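Local coordinates for abietadiene synthase, chloroplastic (Abies grandis, PDB 3S9V), which is a largely helical member of the terpene synthase family, built with an N-terminal terpene synthase domain and a metal-binding domain, at residues 57-62 / 81-86; 291-296 / 331-336; 480-485 / 778-783; 550-555 / 562-567. All blocks are in the same frame, centred on the assembly; numbering follows the deposited sequence.

How the interactions relate
From the N terminus, interaction 1 comes first: it closes a short loop between helix 56-62 and helix 77-85, at one end of the elongated molecule. Interaction 2 follows in series, bringing the end of helix 320-332 back against helix 290-301, in the N-terminal terpene synthase domain. Interaction 3 spans far more sequence, setting helix 768-781, near the C terminus, against the long helix 461-491. The chain it encloses contains interaction 4, the loop after helix 547-559 folding back on that helix, in the metal-binding domain. None of the four touches another; the centres of interactions 1 and 4 are about 86 Å apart, on opposite sides of the chain's centre.

Interaction 1: 57-62 / 81-86; sequences YDTAWV and EWILQN
Thr-59 and Trp-82 cross at about a right angle, with methyl CG2 of Thr-59 coming obliquely onto the indole, 3.7 Å from CE3 of Trp-82. Two torsions make this meeting. The threonine methyl lies opposite its own backbone N, while OG1 (chi1 -58°) stays beside that N and is hydrogen-bonded both to Ser-55 O, one turn earlier, and to Val-262 N; two partners fix the hydroxyl and with it the methyl. Trp-82 likewise swings CG away from its backbone N (chi1 -176°), which brings the six-membered part of the indole toward helix 56-62. One residue on, Ile-83 sends its CG1 arm across the gap: CD1 of Ile-83 settles 3.7 Å from CA of Ala-60 and 4.2 Å from CB of Ala-60. With just a methyl on Ala-60, the isoleucine tip can rest against the helix backbone itself. Around this pair, Trp-82 also meets the ring of His-261, and helix 101-117 contributes Ala-110 against Ala-60 and Leu-115 against Ile-83. The segment axes approach to 10.0 Å and run 141° apart, a roughly antiparallel helix pair buried in a helical domain, probably the gamma domain of a three-domain plant terpene synthase.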
loop_
_atom_site.group_PDB
_atom_site.type_symbol
_atom_site.label_atom_id
_atom_site.label_comp_id
_atom_site.label_asym_id
_atom_site.label_seq_id
_atom_site.Cartn_x
_atom_site.Cartn_y
_atom_site.Cartn_z
ATOM N N TYR A 57 7.932 -5.371 31.166
ATOM C CA TYR A 57 7.183 -4.385 31.943
ATOM C C TYR A 57 5.776 -4.870 32.320
ATOM O O TYR A 57 5.387 -4.825 33.486
ATOM C CB TYR A 57 7.081 -3.081 31.151
ATOM C CG TYR A 57 6.083 -2.093 31.705
ATOM C CD1 TYR A 57 6.408 -1.266 32.779
ATOM C CD2 TYR A 57 4.807 -2.002 31.167
ATOM C CE1 TYR A 57 5.480 -0.371 33.299
ATOM C CE2 TYR A 57 3.879 -1.119 31.676
ATOM C CZ TYR A 57 4.219 -0.309 32.741
ATOM O OH TYR A 57 3.281 0.541 33.254
ATOM N N ASP A 58 5.014 -5.325 31.332
ATOM C CA ASP A 58 3.657 -5.801 31.581
ATOM C C ASP A 58 3.664 -7.076 32.401
ATOM O O ASP A 58 2.808 -7.278 33.262
ATOM C CB ASP A 58 2.930 -6.043 30.261
ATOM C CG ASP A 58 2.567 -4.752 29.554
ATOM O OD1 ASP A 58 1.397 -4.317 29.653
ATOM O OD2 ASP A 58 3.460 -4.169 28.907
ATOM N N THR A 59 4.640 -7.933 32.142
ATOM C CA THR A 59 4.730 -9.177 32.877
ATOM C C THR A 59 4.959 -8.861 34.343
ATOM O O THR A 59 4.389 -9.507 35.223
ATOM C CB THR A 59 5.864 -10.036 32.331
ATOM O OG1 THR A 59 5.617 -10.284 30.944
ATOM C CG2 THR A 59 5.949 -11.354 33.074
ATOM N N ALA A 60 5.778 -7.848 34.601
ATOM C CA ALA A 60 6.066 -7.441 35.968
ATOM C C ALA A 60 4.775 -7.010 36.670
ATOM O O ALA A 60 4.593 -7.273 37.860
ATOM C CB ALA A 60 7.072 -6.300 35.972
ATOM N N TRP A 61 3.877 -6.357 35.938
ATOM C CA TRP A 61 2.619 -5.915 36.533
ATOM C C TRP A 61 1.676 -7.079 36.806
ATOM O O TRP A 61 0.996 -7.108 37.831
ATOM C CB TRP A 61 1.933 -4.861 35.655
ATOM C CG TRP A 61 2.441 -3.474 35.939
ATOM C CD1 TRP A 61 3.471 -2.829 35.313
ATOM C CD2 TRP A 61 1.994 -2.597 36.990
ATOM N NE1 TRP A 61 3.695 -1.607 35.912
ATOM C CE2 TRP A 61 2.805 -1.441 36.942
ATOM C CE3 TRP A 61 0.991 -2.682 37.969
ATOM C CZ2 TRP A 61 2.646 -0.374 37.832
ATOM C CZ3 TRP A 61 0.830 -1.611 38.867
ATOM C CH2 TRP A 61 1.655 -0.477 38.787
ATOM N N VAL A 62 1.632 -8.042 35.895
ATOM C CA VAL A 62 0.788 -9.206 36.107
ATOM C C VAL A 62 1.316 -9.970 37.333
ATOM O O VAL A 62 0.546 -10.442 38.158
ATOM C CB VAL A 62 0.795 -10.125 34.862
ATOM C CG1 VAL A 62 0.090 -11.424 35.165
ATOM C CG2 VAL A 62 0.092 -9.417 33.698
ATOM N N GLU A 81 8.692 -16.080 38.091
ATOM C CA GLU A 81 9.819 -16.886 37.664
ATOM C C GLU A 81 10.339 -16.360 36.325
ATOM O O GLU A 81 11.543 -16.325 36.095
ATOM C CB GLU A 81 9.406 -18.355 37.522
ATOM C CG GLU A 81 10.561 -19.279 37.146
ATOM C CD GLU A 81 11.613 -19.399 38.247
ATOM O OE1 GLU A 81 12.766 -19.758 37.925
ATOM O OE2 GLU A 81 11.287 -19.151 39.429
ATOM N N TRP A 82 9.432 -15.950 35.441
ATOM C CA TRP A 82 9.848 -15.426 34.143
ATOM C C TRP A 82 10.780 -14.233 34.349
ATOM O O TRP A 82 11.805 -14.108 33.690
ATOM C CB TRP A 82 8.642 -14.969 33.316
ATOM C CG TRP A 82 9.051 -14.515 31.951
ATOM C CD1 TRP A 82 9.209 -15.295 30.840
ATOM C CD2 TRP A 82 9.475 -13.201 31.581
ATOM N NE1 TRP A 82 9.715 -14.551 29.806
ATOM C CE2 TRP A 82 9.888 -13.260 30.232
ATOM C CE3 TRP A 82 9.552 -11.978 32.259
ATOM C CZ2 TRP A 82 10.375 -12.140 29.546
ATOM C CZ3 TRP A 82 10.037 -10.863 31.581
ATOM C CH2 TRP A 82 10.444 -10.952 30.237
ATOM N N ILE A 83 10.409 -13.351 35.267
ATOM C CA ILE A 83 11.217 -12.177 35.551
ATOM C C ILE A 83 12.601 -12.603 36.016
ATOM O O ILE A 83 13.605 -12.101 35.528
ATOM C CB ILE A 83 10.549 -11.304 36.632
ATOM C CG1 ILE A 83 9.217 -10.764 36.103
ATOM C CG2 ILE A 83 11.468 -10.182 37.030
ATOM C CD1 ILE A 83 8.349 -10.106 37.155
ATOM N N LEU A 84 12.645 -13.546 36.950
ATOM C CA LEU A 84 13.911 -14.042 37.483
ATOM C C LEU A 84 14.829 -14.651 36.420
ATOM O O LEU A 84 16.051 -14.566 36.516
ATOM C CB LEU A 84 13.646 -15.092 38.565
ATOM C CG LEU A 84 12.926 -14.634 39.832
ATOM C CD1 LEU A 84 12.606 -15.840 40.710
ATOM C CD2 LEU A 84 13.801 -13.650 40.582
ATOM N N GLN A 85 14.232 -15.257 35.405
ATOM C CA GLN A 85 14.985 -15.919 34.347
ATOM C C GLN A 85 15.314 -15.069 33.120
ATOM O O GLN A 85 16.127 -15.478 32.296
ATOM C CB GLN A 85 14.206 -17.150 33.875
ATOM C CG GLN A 85 13.731 -18.062 34.987
ATOM C CD GLN A 85 14.807 -19.012 35.462
ATOM O OE1 GLN A 85 15.871 -18.591 35.915
ATOM N NE2 GLN A 85 14.535 -20.310 35.355
ATOM N N ASN A 86 14.704 -13.895 32.989
ATOM C CA ASN A 86 14.933 -13.084 31.793
ATOM C C ASN A 86 15.602 -11.728 31.917
ATOM O O ASN A 86 15.373 -10.837 31.090
ATOM C CB ASN A 86 13.616 -12.926 31.038
ATOM C CG ASN A 86 13.250 -14.171 30.264
ATOM O OD1 ASN A 86 13.725 -14.375 29.153
ATOM N ND2 ASN A 86 12.423 -15.023 30.859
#

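Interaction 2: 291-296 / 331-336; sequences EEIKEA and RLHGYN
One residue from each segment grips the carboxylate of Asp-298, one turn beyond Lys-294 on the same helix: Tyr-335 OH hydrogen-bonds to OD1, and Lys-294 NZ makes a salt bridge to OD2. The tyrosine follows a Schellman motif that ends helix 320-332, in which Gly-334 is the C-prime residue with positive phi (84°), Tyr-335 N bonds to Leu-330 O, and Gly-334 N bonds to Arg-331 O at 3.1 Å. His-333 and Tyr-335, on either side of Gly-334, both point toward helix 290-301. OH of Tyr-335 stops 3.8 Å from Lys-294 O, near the carbonyl but without a hydrogen bond to it. The lysine chain runs past the phenol at some distance, CD of Lys-294 lying 4.7 Å from OH of Tyr-335, before reaching its acid. His-333 makes the second touch. Its CG is set beside its own backbone N (chi1 -74°), which directs the imidazole toward helix 290-301, and NE2 is hydrogen-bonded to Glu-281 of helix 269-282, which helps set the ring's rotation. The buried Ile-293, which also packs on Val-277 and Val-280, crosses the imidazole at about a right angle. CG2 of Ile-293 comes obliquely to the ring, 3.8 Å from CE1 of His-333.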
loop_
_atom_site.group_PDB
_atom_site.type_symbol
_atom_site.label_atom_id
_atom_site.label_comp_id
_atom_site.label_asym_id
_atom_site.label_seq_id
_atom_site.Cartn_x
_atom_site.Cartn_y
_atom_site.Cartn_z
ATOM N N GLU A 291 -4.613 -18.264 -1.613
ATOM C CA GLU A 291 -5.484 -18.988 -0.689
ATOM C C GLU A 291 -5.308 -18.527 0.754
ATOM O O GLU A 291 -6.269 -18.497 1.522
ATOM C CB GLU A 291 -5.206 -20.493 -0.752
ATOM C CG GLU A 291 -5.496 -21.156 -2.085
ATOM C CD GLU A 291 -4.949 -22.574 -2.146
ATOM O OE1 GLU A 291 -3.709 -22.729 -2.215
ATOM O OE2 GLU A 291 -5.755 -23.533 -2.113
ATOM N N GLU A 292 -4.076 -18.178 1.118
ATOM C CA GLU A 292 -3.771 -17.732 2.471
ATOM C C GLU A 292 -4.312 -16.332 2.710
ATOM O O GLU A 292 -4.880 -16.049 3.767
ATOM C CB GLU A 292 -2.257 -17.722 2.708
ATOM C CG GLU A 292 -1.595 -19.090 2.729
ATOM C CD GLU A 292 -1.783 -19.863 1.440
ATOM O OE1 GLU A 292 -1.499 -19.306 0.356
ATOM O OE2 GLU A 292 -2.207 -21.037 1.516
ATOM N N ILE A 293 -4.120 -15.461 1.724
ATOM C CA ILE A 293 -4.579 -14.082 1.807
ATOM C C ILE A 293 -6.100 -14.094 1.886
ATOM O O ILE A 293 -6.707 -13.254 2.552
ATOM C CB ILE A 293 -4.106 -13.283 0.569
ATOM C CG1 ILE A 293 -2.582 -13.153 0.603
ATOM C CG2 ILE A 293 -4.781 -11.916 0.515
ATOM C CD1 ILE A 293 -1.983 -12.453 -0.609
ATOM N N LYS A 294 -6.709 -15.070 1.219
ATOM C CA LYS A 294 -8.163 -15.209 1.205
ATOM C C LYS A 294 -8.645 -15.572 2.604
ATOM O O LYS A 294 -9.566 -14.952 3.139
ATOM C CB LYS A 294 -8.557 -16.306 0.213
ATOM C CG LYS A 294 -9.928 -16.153 -0.418
ATOM C CD LYS A 294 -11.033 -16.700 0.455
ATOM C CE LYS A 294 -12.371 -16.631 -0.269
ATOM N NZ LYS A 294 -13.480 -17.192 0.549
ATOM N N GLU A 295 -8.001 -16.566 3.203
ATOM C CA GLU A 295 -8.373 -17.018 4.538
ATOM C C GLU A 295 -8.185 -15.915 5.593
ATOM O O GLU A 295 -8.980 -15.786 6.516
ATOM C CB GLU A 295 -7.542 -18.251 4.914
ATOM C CG GLU A 295 -8.233 -19.216 5.871
ATOM C CD GLU A 295 -7.421 -20.486 6.119
ATOM O OE1 GLU A 295 -6.381 -20.418 6.817
ATOM O OE2 GLU A 295 -7.822 -21.555 5.608
ATOM N N ALA A 296 -7.134 -15.121 5.443
ATOM C CA ALA A 296 -6.842 -14.048 6.380
ATOM C C ALA A 296 -7.824 -12.884 6.262
ATOM O O ALA A 296 -8.258 -12.329 7.272
ATOM C CB ALA A 296 -5.415 -13.557 6.164
ATOM N N ARG A 331 -11.429 -3.660 0.196
ATOM C CA ARG A 331 -12.087 -3.123 -0.978
ATOM C C ARG A 331 -11.472 -3.704 -2.240
ATOM O O ARG A 331 -12.189 -4.176 -3.128
ATOM C CB ARG A 331 -11.979 -1.600 -1.021
ATOM C CG ARG A 331 -12.242 -1.021 -2.410
ATOM C CD ARG A 331 -12.526 0.463 -2.347
ATOM N NE ARG A 331 -13.842 0.711 -1.779
ATOM C CZ ARG A 331 -14.376 1.916 -1.633
ATOM N NH1 ARG A 331 -15.586 2.041 -1.110
ATOM N NH2 ARG A 331 -13.693 2.994 -1.997
ATOM N N LEU A 332 -10.146 -3.675 -2.330
ATOM C CA LEU A 332 -9.494 -4.205 -3.520
ATOM C C LEU A 332 -9.768 -5.686 -3.711
ATOM O O LEU A 332 -9.774 -6.172 -4.842
ATOM C CB LEU A 332 -7.983 -3.941 -3.481
ATOM C CG LEU A 332 -7.581 -2.472 -3.667
ATOM C CD1 LEU A 332 -6.089 -2.306 -3.473
ATOM C CD2 LEU A 332 -7.989 -2.002 -5.061
ATOM N N HIS A 333 -10.014 -6.411 -2.626
ATOM C CA HIS A 333 -10.282 -7.840 -2.757
ATOM C C HIS A 333 -11.751 -8.230 -2.900
ATOM O O HIS A 333 -12.108 -9.392 -2.708
ATOM C CB HIS A 333 -9.638 -8.601 -1.599
ATOM C CG HIS A 333 -8.153 -8.712 -1.721
ATOM N ND1 HIS A 333 -7.526 -9.862 -2.147
ATOM C CD2 HIS A 333 -7.173 -7.797 -1.537
ATOM C CE1 HIS A 333 -6.223 -9.652 -2.221
ATOM N NE2 HIS A 333 -5.984 -8.404 -1.855
ATOM N N GLY A 334 -12.597 -7.254 -3.228
ATOM C CA GLY A 334 -14.014 -7.520 -3.453
ATOM C C GLY A 334 -14.991 -7.578 -2.290
ATOM O O GLY A 334 -16.135 -7.995 -2.473
ATOM N N TYR A 335 -14.559 -7.169 -1.102
ATOM C CA TYR A 335 -15.427 -7.188 0.063
ATOM C C TYR A 335 -16.306 -5.940 0.086
ATOM O O TYR A 335 -15.921 -4.891 -0.431
ATOM C CB TYR A 335 -14.584 -7.276 1.335
ATOM C CG TYR A 335 -13.883 -8.605 1.488
ATOM C CD1 TYR A 335 -14.525 -9.694 2.084
ATOM C CD2 TYR A 335 -12.594 -8.790 0.999
ATOM C CE1 TYR A 335 -13.889 -10.939 2.186
ATOM C CE2 TYR A 335 -11.951 -10.026 1.093
ATOM C CZ TYR A 335 -12.600 -11.094 1.687
ATOM O OH TYR A 335 -11.948 -12.309 1.787
ATOM N N ASN A 336 -17.494 -6.061 0.672
ATOM C CA ASN A 336 -18.416 -4.936 0.736
ATOM C C ASN A 336 -18.163 -4.082 1.955
ATOM O O ASN A 336 -18.808 -4.245 2.990
ATOM C CB ASN A 336 -19.871 -5.410 0.735
ATOM C CG ASN A 336 -20.858 -4.252 0.843
ATOM O OD1 ASN A 336 -20.542 -3.120 0.478
ATOM N ND2 ASN A 336 -22.060 -4.535 1.335
#

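Interaction 3: 480-485 / 778-783; sequences TELQDL and NCLFQP
Helix 461-491 offers Leu-482 to two residues near the C-terminal end of helix 768-781, Leu-780 and Phe-781. Along the segment, Glu-481 turns to other partners, Arg-524 and Tyr-508. Next comes Leu-482, whose CG lies opposite its backbone N (chi1 180°), carrying methyl CD2 across the gap. CD2 of Leu-482 is 4.3 Å from CD1 of Leu-780. It also meets the CE1-CZ side of the phenyl ring, with CD2 of Leu-482 4.1 Å from both CE1 and CZ of Phe-781, an oblique approach in which the two side chains cross at about a right angle. CB of Leu-780 sits 4.2 Å above the centre of the Phe-781 ring. A turn later Leu-485 faces helices 504-514 and 521-541. Between the two segments the contact is apolar, made through one methyl at van der Waals range with no directional bond; the hydrogen bond from Gln-479 NE2 to Leu-780 O nearby probably helps to fix the alignment.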
loop_
_atom_site.group_PDB
_atom_site.type_symbol
_atom_site.label_atom_id
_atom_site.label_comp_id
_atom_site.label_asym_id
_atom_site.label_seq_id
_atom_site.Cartn_x
_atom_site.Cartn_y
_atom_site.Cartn_z
ATOM N N THR A 480 15.098 -11.676 -21.430
ATOM C CA THR A 480 15.138 -12.628 -22.531
ATOM C C THR A 480 14.061 -12.214 -23.532
ATOM O O THR A 480 14.349 -11.971 -24.706
ATOM C CB THR A 480 14.839 -14.057 -22.038
ATOM O OG1 THR A 480 15.879 -14.479 -21.149
ATOM C CG2 THR A 480 14.750 -15.023 -23.205
ATOM N N GLU A 481 12.822 -12.127 -23.052
ATOM C CA GLU A 481 11.695 -11.739 -23.897
ATOM C C GLU A 481 11.987 -10.468 -24.692
ATOM O O GLU A 481 11.646 -10.361 -25.880
ATOM C CB GLU A 481 10.446 -11.521 -23.042
ATOM C CG GLU A 481 9.957 -12.779 -22.331
ATOM C CD GLU A 481 8.704 -12.546 -21.487
ATOM O OE1 GLU A 481 8.220 -13.517 -20.867
ATOM O OE2 GLU A 481 8.205 -11.401 -21.441
ATOM N N LEU A 482 12.619 -9.506 -24.029
ATOM C CA LEU A 482 12.952 -8.239 -24.658
ATOM C C LEU A 482 13.854 -8.463 -25.867
ATOM O O LEU A 482 13.678 -7.833 -26.913
ATOM C CB LEU A 482 13.644 -7.317 -23.656
ATOM C CG LEU A 482 14.040 -5.955 -24.223
ATOM C CD1 LEU A 482 12.796 -5.247 -24.721
ATOM C CD2 LEU A 482 14.752 -5.128 -23.166
ATOM N N GLN A 483 14.822 -9.360 -25.710
ATOM C CA GLN A 483 15.747 -9.676 -26.788
ATOM C C GLN A 483 14.978 -10.208 -27.984
ATOM O O GLN A 483 15.163 -9.742 -29.112
ATOM C CB GLN A 483 16.773 -10.721 -26.336
ATOM C CG GLN A 483 17.792 -10.206 -25.340
ATOM C CD GLN A 483 18.528 -8.981 -25.846
ATOM O OE1 GLN A 483 17.946 -7.904 -25.986
ATOM N NE2 GLN A 483 19.818 -9.142 -26.132
ATOM N N ASP A 484 14.104 -11.175 -27.731
ATOM C CA ASP A 484 13.324 -11.771 -28.798
ATOM C C ASP A 484 12.325 -10.819 -29.453
ATOM O O ASP A 484 11.743 -11.149 -30.485
ATOM C CB ASP A 484 12.622 -13.031 -28.291
ATOM C CG ASP A 484 13.606 -14.138 -27.946
ATOM O OD1 ASP A 484 14.417 -14.514 -28.824
ATOM O OD2 ASP A 484 13.575 -14.629 -26.799
ATOM N N LEU A 485 12.116 -9.646 -28.861
ATOM C CA LEU A 485 11.211 -8.669 -29.461
ATOM C C LEU A 485 12.050 -7.745 -30.321
ATOM O O LEU A 485 11.593 -7.230 -31.340
ATOM C CB LEU A 485 10.471 -7.851 -28.396
ATOM C CG LEU A 485 9.211 -8.501 -27.830
ATOM C CD1 LEU A 485 8.685 -7.658 -26.708
ATOM C CD2 LEU A 485 8.160 -8.652 -28.924
ATOM N N ASN A 778 14.829 0.513 -13.740
ATOM C CA ASN A 778 14.343 -0.125 -12.514
ATOM C C ASN A 778 13.549 -1.401 -12.707
ATOM O O ASN A 778 13.559 -2.282 -11.846
ATOM C CB ASN A 778 13.462 0.833 -11.709
ATOM C CG ASN A 778 14.240 1.969 -11.100
ATOM O OD1 ASN A 778 15.289 1.759 -10.496
ATOM N ND2 ASN A 778 13.722 3.185 -11.242
ATOM N N CYS A 779 12.850 -1.500 -13.830
ATOM C CA CYS A 779 12.022 -2.661 -14.085
ATOM C C CYS A 779 12.706 -3.765 -14.873
ATOM O O CYS A 779 12.525 -4.949 -14.577
ATOM C CB CYS A 779 10.743 -2.224 -14.817
ATOM S SG CYS A 779 9.588 -3.549 -15.239
ATOM N N LEU A 780 13.511 -3.387 -15.859
ATOM C CA LEU A 780 14.147 -4.387 -16.710
ATOM C C LEU A 780 15.646 -4.642 -16.588
ATOM O O LEU A 780 16.104 -5.728 -16.931
ATOM C CB LEU A 780 13.837 -4.073 -18.179
ATOM C CG LEU A 780 12.379 -3.869 -18.598
ATOM C CD1 LEU A 780 12.334 -3.492 -20.072
ATOM C CD2 LEU A 780 11.577 -5.129 -18.348
ATOM N N PHE A 781 16.417 -3.672 -16.111
ATOM C CA PHE A 781 17.859 -3.881 -16.053
ATOM C C PHE A 781 18.525 -4.007 -14.688
ATOM O O PHE A 781 19.145 -5.027 -14.394
ATOM C CB PHE A 781 18.549 -2.799 -16.885
ATOM C CG PHE A 781 18.049 -2.732 -18.301
ATOM C CD1 PHE A 781 17.982 -3.886 -19.082
ATOM C CD2 PHE A 781 17.614 -1.530 -18.845
ATOM C CE1 PHE A 781 17.483 -3.846 -20.384
ATOM C CE2 PHE A 781 17.117 -1.479 -20.146
ATOM C CZ PHE A 781 17.050 -2.642 -20.917
ATOM N N GLN A 782 18.406 -2.974 -13.863
ATOM C CA GLN A 782 19.001 -2.977 -12.533
ATOM C C GLN A 782 18.282 -4.001 -11.639
ATOM O O GLN A 782 17.087 -3.867 -11.373
ATOM C CB GLN A 782 18.874 -1.578 -11.927
ATOM C CG GLN A 782 19.873 -1.262 -10.834
ATOM C CD GLN A 782 20.868 -0.202 -11.266
ATOM O OE1 GLN A 782 20.490 0.928 -11.582
ATOM N NE2 GLN A 782 22.149 -0.563 -11.287
ATOM N N PRO A 783 18.992 -5.049 -11.184
ATOM C CA PRO A 783 18.321 -6.029 -10.324
ATOM C C PRO A 783 18.292 -5.516 -8.884
ATOM O O PRO A 783 19.012 -4.573 -8.547
ATOM C CB PRO A 783 19.193 -7.282 -10.465
ATOM C CG PRO A 783 19.923 -7.066 -11.756
ATOM C CD PRO A 783 20.257 -5.600 -11.686
#

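Interaction 4: 550-555 / 562-567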
loop_
_atom_site.group_PDB
_atom_site.type_symbol
_atom_site.label_atom_id
_atom_site.label_comp_id
_atom_site.label_asym_id
_atom_site.label_seq_id
_atom_site.Cartn_x
_atom_site.Cartn_y
_atom_site.Cartn_z
ATOM N N LEU A 550 -3.969 6.566 -47.602
ATOM C CA LEU A 550 -4.362 5.941 -46.343
ATOM C C LEU A 550 -5.508 4.971 -46.590
ATOM O O LEU A 550 -5.601 3.919 -45.948
ATOM C CB LEU A 550 -4.799 7.004 -45.324
ATOM C CG LEU A 550 -3.705 7.964 -44.849
ATOM C CD1 LEU A 550 -4.275 8.920 -43.815
ATOM C CD2 LEU A 550 -2.556 7.173 -44.254
ATOM N N LYS A 551 -6.380 5.333 -47.527
ATOM C CA LYS A 551 -7.520 4.499 -47.863
ATOM C C LYS A 551 -7.098 3.122 -48.390
ATOM O O LYS A 551 -7.836 2.143 -48.250
ATOM C CB LYS A 551 -8.398 5.199 -48.893
ATOM C CG LYS A 551 -9.692 4.465 -49.145
ATOM C CD LYS A 551 -10.465 5.046 -50.309
ATOM C CE LYS A 551 -11.640 4.144 -50.643
ATOM N NZ LYS A 551 -11.193 2.736 -50.874
ATOM N N LEU A 552 -5.919 3.043 -48.998
ATOM C CA LEU A 552 -5.431 1.769 -49.506
ATOM C C LEU A 552 -5.097 0.878 -48.318
ATOM O O LEU A 552 -5.373 -0.321 -48.337
ATOM C CB LEU A 552 -4.177 1.963 -50.361
ATOM C CG LEU A 552 -4.286 2.839 -51.610
ATOM C CD1 LEU A 552 -2.892 3.036 -52.190
ATOM C CD2 LEU A 552 -5.215 2.199 -52.632
ATOM N N PHE A 553 -4.507 1.464 -47.280
ATOM C CA PHE A 553 -4.157 0.696 -46.090
ATOM C C PHE A 553 -5.436 0.181 -45.426
ATOM O O PHE A 553 -5.566 -1.012 -45.135
ATOM C CB PHE A 553 -3.356 1.563 -45.109
ATOM C CG PHE A 553 -2.600 0.767 -44.066
ATOM C CD1 PHE A 553 -3.251 0.247 -42.947
ATOM C CD2 PHE A 553 -1.231 0.524 -44.216
ATOM C CE1 PHE A 553 -2.553 -0.499 -41.995
ATOM C CE2 PHE A 553 -0.524 -0.223 -43.268
ATOM C CZ PHE A 553 -1.188 -0.734 -42.158
ATOM N N THR A 554 -6.385 1.081 -45.200
ATOM C CA THR A 554 -7.650 0.709 -44.571
ATOM C C THR A 554 -8.353 -0.388 -45.370
ATOM O O THR A 554 -8.874 -1.357 -44.797
ATOM C CB THR A 554 -8.587 1.934 -44.446
ATOM O OG1 THR A 554 -7.915 2.968 -43.719
ATOM C CG2 THR A 554 -9.858 1.568 -43.707
ATOM N N GLU A 555 -8.358 -0.235 -46.693
ATOM C CA GLU A 555 -8.991 -1.206 -47.580
ATOM C C GLU A 555 -8.254 -2.545 -47.565
ATOM O O GLU A 555 -8.875 -3.612 -47.643
ATOM C CB GLU A 555 -9.031 -0.668 -49.013
ATOM C CG GLU A 555 -9.577 -1.662 -50.039
ATOM C CD GLU A 555 -11.088 -1.795 -49.986
ATOM O OE1 GLU A 555 -11.635 -2.093 -48.902
ATOM O OE2 GLU A 555 -11.733 -1.601 -51.038
ATOM N N LEU A 562 -3.006 -8.913 -50.378
ATOM C CA LEU A 562 -1.960 -8.035 -50.886
ATOM C C LEU A 562 -2.308 -7.504 -52.271
ATOM O O LEU A 562 -1.424 -7.234 -53.078
ATOM C CB LEU A 562 -0.628 -8.791 -50.945
ATOM C CG LEU A 562 -0.162 -9.438 -49.638
ATOM C CD1 LEU A 562 1.152 -10.167 -49.863
ATOM C CD2 LEU A 562 0.002 -8.375 -48.567
ATOM N N SER A 563 -3.598 -7.340 -52.541
ATOM C CA SER A 563 -4.053 -6.857 -53.843
ATOM C C SER A 563 -3.896 -5.356 -54.079
ATOM O O SER A 563 -4.197 -4.874 -55.172
ATOM C CB SER A 563 -5.520 -7.218 -54.042
ATOM O OG SER A 563 -6.316 -6.576 -53.061
ATOM N N LEU A 564 -3.439 -4.616 -53.072
ATOM C CA LEU A 564 -3.282 -3.169 -53.219
ATOM C C LEU A 564 -1.870 -2.681 -52.925
ATOM O O LEU A 564 -1.577 -1.497 -53.063
ATOM C CB LEU A 564 -4.280 -2.433 -52.313
ATOM C CG LEU A 564 -5.753 -2.749 -52.564
ATOM C CD1 LEU A 564 -6.619 -1.939 -51.634
ATOM C CD2 LEU A 564 -6.103 -2.445 -54.010
ATOM N N VAL A 565 -1.002 -3.602 -52.528
ATOM C CA VAL A 565 0.382 -3.276 -52.203
ATOM C C VAL A 565 1.126 -2.549 -53.330
ATOM O O VAL A 565 2.040 -1.760 -53.078
ATOM C CB VAL A 565 1.154 -4.564 -51.822
ATOM C CG1 VAL A 565 2.646 -4.304 -51.781
ATOM C CG2 VAL A 565 0.680 -5.059 -50.467
ATOM N N ASP A 566 0.729 -2.811 -54.570
ATOM C CA ASP A 566 1.367 -2.184 -55.726
ATOM C C ASP A 566 0.959 -0.720 -55.905
ATOM O O ASP A 566 1.670 0.047 -56.550
ATOM C CB ASP A 566 1.042 -2.977 -56.998
ATOM C CG ASP A 566 1.779 -4.309 -57.062
ATOM O OD1 ASP A 566 1.320 -5.210 -57.800
ATOM O OD2 ASP A 566 2.824 -4.453 -56.385
ATOM N N GLN A 567 -0.180 -0.337 -55.337
ATOM C CA GLN A 567 -0.651 1.043 -55.444
ATOM C C GLN A 567 -0.208 1.855 -54.234
ATOM O O GLN A 567 -0.626 2.995 -54.068
ATOM C CB GLN A 567 -2.179 1.082 -55.528
ATOM C CG GLN A 567 -2.759 0.281 -56.676
ATOM C CD GLN A 567 -4.273 0.242 -56.660
ATOM O OE1 GLN A 567 -4.932 1.281 -56.621
ATOM N NE2 GLN A 567 -4.834 -0.961 -56.698
#
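Two torsions bend Glu-555 into this contact: CG is opposite the backbone N (chi1 175°) and the chain then kinks at chi2 (76°), so the methylenes lie against Leu-564 while the carboxylate turns off to a salt bridge with Arg-559. Leu-564, whose CG stands beside its own backbone N (chi1 -59°), pushes CD1 to 3.4 Å from CG of Glu-555 and 3.8 Å from CB of Glu-555, a tight and perhaps somewhat strained meeting at an oblique crossing. CD1 of Leu-564 also lies 3.9 Å from Leu-552 O, just under one helical turn back. Leu-552 itself crosses Gln-567 at about a right angle. The modelled approach of Leu-552 CD1 to the backbone O of Gln-567 is too short to be trusted, so the placing of that methyl is doubtful; CD2 of Leu-552 is 4.1 Å from OE1 of Gln-567. Gln-567 N bonds to Leu-564 O at 2.9 Å, a turn in which both side chains point toward the helix. Arg-559 also bonds Ser-563 OG. At the molecular surface, then, the loop after helix 547-559 folds back on it and leads into helix 570-594. Phe-553, pointing away from this loop, packs on Leu-540 and Tyr-541 of the DDLYD sequence, the aspartate-rich motif of class I terpene synthase domains.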